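Local atomic coordinates of putative uncharacterized protein (Staphylococcus aureus subsp. aureus Mu50, PDB entry 3FYM), a protein that is of unknown function but probably binds DNA through an N-terminal helix-turn-helix domain and is thought to be a membrane protein. Residues 7-10 / 11-14; 39-42 / 43-46. One frame throughout, in Å; residues are numbered along the deposited sequence.

Both contacts are local ones in the soluble helix-turn-helix domain of a single, all-helical chain. Contact 1 (7-10 / 11-14) comes first along the chain and lies within helix 4-14. Contact 2 (39-42 / 43-46) follows after two more helices, in the connection between helix 30-37 and helix 50-60. Their centres are about 19 Å apart, on opposite sides of the centre of the chain, and their nearest atoms stay about 7 Å apart without touching. Helices 30-37 and 50-60 relate them: Leu8 of contact 1 and Leu44 of contact 2 pack on both, consistent with the first helix and the later turn being tied into one core through those two helices.

Contact 1 of 2, residues 7-10 / 11-14; sequences ALKG and RRER
Arg11 N donates to Ala7 O and Arg12 N to Leu8 O, the second bond being 2.9 Å long and lying in the carbonyl plane. Glu13 N to Lys9 O and Arg14 N to Gly10 O continue the ladder through the last turns of helix 4-14. Gly10 bares its own peptide, and Arg14 uses it: the chain bends at chi3 (-61°) and folds back, laying one face of the guanidinium over the Gly10 carbonyl, with Arg14 NH2 3.3 Å from Gly10 C. At the edge of that group, in its plane, a water accepts from Arg14 NH1 at 2.7 Å and donates to Ala7 O at the same length, giving this carbonyl a second donor besides Arg11 N.

Lys9 is fully extended, with CG anti to the backbone N (chi1 -175°), and its methylenes lie obliquely against Glu13 and Arg12. Lys9 CG is 3.7 Å from Glu13 OE1 and 3.9 Å from Arg12 NH1. Lysine suits this partly exposed position: four methylenes pack while carrying the ammonium onward.

Arg12 turns inward to a salt bridge with Glu37, which probably offsets its like charge near Lys9, and a hydrogen bond to Met17 O; Lys9 NZ and Glu13 OE2, 5.3 Å apart, probably attract weakly. Backbone bonds and the Ala7-water-Arg14 bridge thus secure the turn internally, while Arg12 ties it to the domain.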
loop_
_atom_site.group_PDB
_atom_site.type_symbol
_atom_site.label_atom_id
_atom_site.label_comp_id
_atom_site.label_asym_id
_atom_site.label_seq_id
_atom_site.Cartn_x
_atom_site.Cartn_y
_atom_site.Cartn_z
ATOM N N ALA A 7 0.988 -9.099 0.692
ATOM C CA ALA A 7 0.036 -9.196 1.811
ATOM C C ALA A 7 -1.224 -8.417 1.487
ATOM O O ALA A 7 -2.353 -8.863 1.708
ATOM C CB ALA A 7 0.666 -8.726 3.101
ATOM N N LEU A 8 -1.059 -7.172 1.011
ATOM C CA LEU A 8 -2.190 -6.320 0.679
ATOM C C LEU A 8 -3.030 -6.902 -0.452
ATOM O O LEU A 8 -4.245 -7.014 -0.357
ATOM C CB LEU A 8 -1.697 -4.894 0.322
ATOM C CG LEU A 8 -1.128 -4.103 1.497
ATOM C CD1 LEU A 8 -0.411 -2.888 0.954
ATOM C CD2 LEU A 8 -2.225 -3.705 2.488
ATOM N N LYS A 9 -2.358 -7.271 -1.528
ATOM C CA LYS A 9 -3.055 -7.842 -2.712
ATOM C C LYS A 9 -3.793 -9.106 -2.335
ATOM O O LYS A 9 -4.906 -9.333 -2.796
ATOM C CB LYS A 9 -2.069 -8.078 -3.835
ATOM C CG LYS A 9 -2.696 -8.563 -5.143
ATOM C CD LYS A 9 -1.693 -8.737 -6.244
ATOM C CE LYS A 9 -2.320 -9.100 -7.571
ATOM N NZ LYS A 9 -1.281 -9.134 -8.623
ATOM N N GLY A 10 -3.167 -9.977 -1.557
ATOM C CA GLY A 10 -3.781 -11.201 -1.152
ATOM C C GLY A 10 -5.090 -10.930 -0.446
ATOM O O GLY A 10 -6.135 -11.578 -0.664
ATOM N N ARG A 11 -5.092 -9.985 0.503
ATOM C CA ARG A 11 -6.275 -9.609 1.204
ATOM C C ARG A 11 -7.343 -9.033 0.276
ATOM O O ARG A 11 -8.520 -9.397 0.381
ATOM C CB ARG A 11 -5.950 -8.612 2.308
ATOM C CG ARG A 11 -7.145 -8.079 3.070
ATOM C CD ARG A 11 -7.921 -9.136 3.812
ATOM N NE ARG A 11 -9.031 -8.464 4.535
ATOM C CZ ARG A 11 -9.953 -9.057 5.282
ATOM N NH1 ARG A 11 -9.913 -10.384 5.400
ATOM N NH2 ARG A 11 -10.906 -8.339 5.861
ATOM N N ARG A 12 -6.945 -8.154 -0.626
ATOM C CA ARG A 12 -7.865 -7.604 -1.603
ATOM C C ARG A 12 -8.540 -8.738 -2.387
ATOM O O ARG A 12 -9.753 -8.719 -2.584
ATOM C CB ARG A 12 -7.142 -6.656 -2.559
ATOM C CG ARG A 12 -8.099 -6.065 -3.614
ATOM C CD ARG A 12 -7.356 -5.173 -4.584
ATOM N NE ARG A 12 -6.336 -5.668 -5.422
ATOM C CZ ARG A 12 -6.464 -6.448 -6.505
ATOM N NH1 ARG A 12 -5.370 -6.729 -7.224
ATOM N NH2 ARG A 12 -7.651 -6.901 -6.847
ATOM N N GLU A 13 -7.745 -9.725 -2.792
ATOM C CA GLU A 13 -8.276 -10.811 -3.617
ATOM C C GLU A 13 -9.193 -11.676 -2.765
ATOM O O GLU A 13 -10.241 -12.078 -3.283
ATOM C CB GLU A 13 -7.156 -11.560 -4.262
ATOM C CG GLU A 13 -6.383 -10.811 -5.330
ATOM C CD GLU A 13 -5.308 -11.655 -5.965
ATOM O OE1 GLU A 13 -4.317 -11.939 -5.271
ATOM O OE2 GLU A 13 -5.472 -11.972 -7.148
ATOM N N ARG A 14 -8.835 -11.956 -1.527
ATOM C CA ARG A 14 -9.743 -12.729 -0.632
ATOM C C ARG A 14 -11.053 -12.036 -0.380
ATOM O O ARG A 14 -12.070 -12.741 -0.231
ATOM C CB ARG A 14 -9.072 -12.944 0.720
ATOM C CG ARG A 14 -7.942 -13.949 0.534
ATOM C CD ARG A 14 -7.412 -14.350 1.887
ATOM N NE ARG A 14 -6.843 -13.333 2.753
ATOM C CZ ARG A 14 -5.582 -12.898 2.670
ATOM N NH1 ARG A 14 -5.277 -11.997 3.554
ATOM N NH2 ARG A 14 -4.716 -13.346 1.776
HETATM O O HOH W 1 -2.802 -10.933 3.335
#

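Contact 2 of 2, residues 39-42 / 43-46; sequences NEFD and QLPN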
loop_
_atom_site.group_PDB
_atom_site.type_symbol
_atom_site.label_atom_id
_atom_site.label_comp_id
_atom_site.label_asym_id
_atom_site.label_seq_id
_atom_site.Cartn_x
_atom_site.Cartn_y
_atom_site.Cartn_z
ATOM N N ASN A 39 5.448 -3.821 -4.824
ATOM C CA ASN A 39 6.615 -3.257 -4.111
ATOM C C ASN A 39 7.435 -2.332 -5.016
ATOM O O ASN A 39 8.635 -2.141 -4.812
ATOM C CB ASN A 39 7.481 -4.310 -3.432
ATOM C CG ASN A 39 6.977 -4.734 -2.047
ATOM O OD1 ASN A 39 5.814 -5.053 -1.887
ATOM N ND2 ASN A 39 7.865 -4.795 -1.077
ATOM N N GLU A 40 6.783 -1.694 -5.980
ATOM C CA GLU A 40 7.426 -0.784 -6.920
ATOM C C GLU A 40 7.424 0.633 -6.392
ATOM O O GLU A 40 6.926 1.589 -7.018
ATOM C CB GLU A 40 6.732 -0.864 -8.283
ATOM C CG GLU A 40 6.921 -2.210 -8.975
ATOM C CD GLU A 40 5.992 -2.472 -10.137
ATOM O OE1 GLU A 40 4.960 -1.799 -10.297
ATOM O OE2 GLU A 40 6.296 -3.433 -10.901
ATOM N N PHE A 41 7.975 0.829 -5.193
ATOM C CA PHE A 41 7.864 2.138 -4.542
ATOM C C PHE A 41 8.619 3.233 -5.277
ATOM O O PHE A 41 8.224 4.407 -5.220
ATOM C CB PHE A 41 8.358 2.047 -3.088
ATOM C CG PHE A 41 7.616 1.011 -2.282
ATOM C CD1 PHE A 41 8.249 -0.132 -1.867
ATOM C CD2 PHE A 41 6.303 1.196 -1.976
ATOM C CE1 PHE A 41 7.592 -1.115 -1.166
ATOM C CE2 PHE A 41 5.627 0.234 -1.255
ATOM C CZ PHE A 41 6.269 -0.921 -0.872
ATOM N N ASP A 42 9.691 2.858 -5.988
ATOM C CA ASP A 42 10.419 3.870 -6.758
ATOM C C ASP A 42 9.638 4.342 -7.991
ATOM O O ASP A 42 10.077 5.296 -8.635
ATOM C CB ASP A 42 11.789 3.366 -7.191
ATOM C CG ASP A 42 11.807 2.087 -7.909
ATOM O OD1 ASP A 42 10.778 1.502 -8.230
ATOM O OD2 ASP A 42 12.905 1.535 -8.119
ATOM N N GLN A 43 8.519 3.719 -8.296
ATOM C CA GLN A 43 7.671 4.162 -9.396
ATOM C C GLN A 43 6.553 5.090 -8.891
ATOM O O GLN A 43 5.754 5.576 -9.706
ATOM C CB GLN A 43 7.135 2.957 -10.146
ATOM C CG GLN A 43 8.258 2.091 -10.683
ATOM C CD GLN A 43 7.800 1.014 -11.630
ATOM O OE1 GLN A 43 8.376 -0.092 -11.603
ATOM N NE2 GLN A 43 6.910 1.305 -12.531
ATOM N N LEU A 44 6.485 5.374 -7.599
ATOM C CA LEU A 44 5.569 6.378 -7.107
ATOM C C LEU A 44 6.153 7.763 -7.386
ATOM O O LEU A 44 7.332 7.987 -7.110
ATOM C CB LEU A 44 5.351 6.201 -5.625
ATOM C CG LEU A 44 4.764 4.840 -5.194
ATOM C CD1 LEU A 44 4.751 4.766 -3.682
ATOM C CD2 LEU A 44 3.410 4.561 -5.824
ATOM N N PRO A 45 5.366 8.712 -7.863
ATOM C CA PRO A 45 5.927 10.058 -8.089
ATOM C C PRO A 45 6.557 10.660 -6.845
ATOM O O PRO A 45 7.596 11.315 -6.959
ATOM C CB PRO A 45 4.714 10.843 -8.576
ATOM C CG PRO A 45 3.912 9.820 -9.306
ATOM C CD PRO A 45 4.007 8.589 -8.423
ATOM N N ASN A 46 5.925 10.462 -5.690
ATOM C CA ASN A 46 6.487 10.888 -4.419
ATOM C C ASN A 46 6.601 9.673 -3.533
ATOM O O ASN A 46 5.621 9.222 -2.923
ATOM C CB ASN A 46 5.665 11.982 -3.758
ATOM C CG ASN A 46 6.389 12.559 -2.575
ATOM O OD1 ASN A 46 7.312 11.940 -2.035
ATOM N ND2 ASN A 46 6.014 13.779 -2.171
HETATM O O HOH W 2 6.666 -2.205 -13.373
HETATM O O HOH W 3 8.691 -2.892 -12.572
HETATM O O HOH W 4 10.215 -0.752 -9.400
#
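Gln43, the residue with most surface covered across this turn, reaches back over Glu40. Its CG stands anti to the carbonyl carbon (chi1 -58°) and the chain then runs extended, bringing Gln43 OE1 3.7 Å from Glu40 CD, with the amide and carboxylate planes only 22° apart. Two acceptors cannot bond directly, and water resolves this: two waters each donate both to Gln43 OE1 and to Glu40 OE2, the shorter bond to Glu40 OE2 being 2.8 Å. A third water donates to Gln43 OE1 and, at 2.6 Å, to Asp42 OD1. One amide oxygen thus gathers three water donors, a role well suited to glutamine, which is long, polar and uncharged. The other carboxylate oxygen, Glu40 OE1, accepts from His35 ND1, which, with the waters on Glu40 OE2, limits the rotation of the carboxylate.

Leu44 serves the inner side. Its CD1 meets the Phe41 ring at the edge, near the ring plane, 4.3 Å from Phe41 CD2. Phe41 also packs on Val4 and Ile54, and Leu44 on Met32 and Phe53, so bulky apolar groups suit these two positions.

The backbone joins the two sides. Gln43 N donates to Glu40 O at 3.0 Å and Leu44 N to Phe41 O at 3.1 Å, each donor standing above the carbonyl plane. Just before them, Asn39, with positive phi, is the C-prime residue of a Schellman motif ending helix 30-37. Zinc is bound by Glu31 and His35, and the Gln43 side chain lies about 4 Å from the metal; Glu40, bonded to the zinc ligand His35, is thus placed as a probable second-shell residue. Schellman ending followed by 3-10 turn characterises this helix-to-helix connection in the helix-turn-helix domain, beside its zinc site.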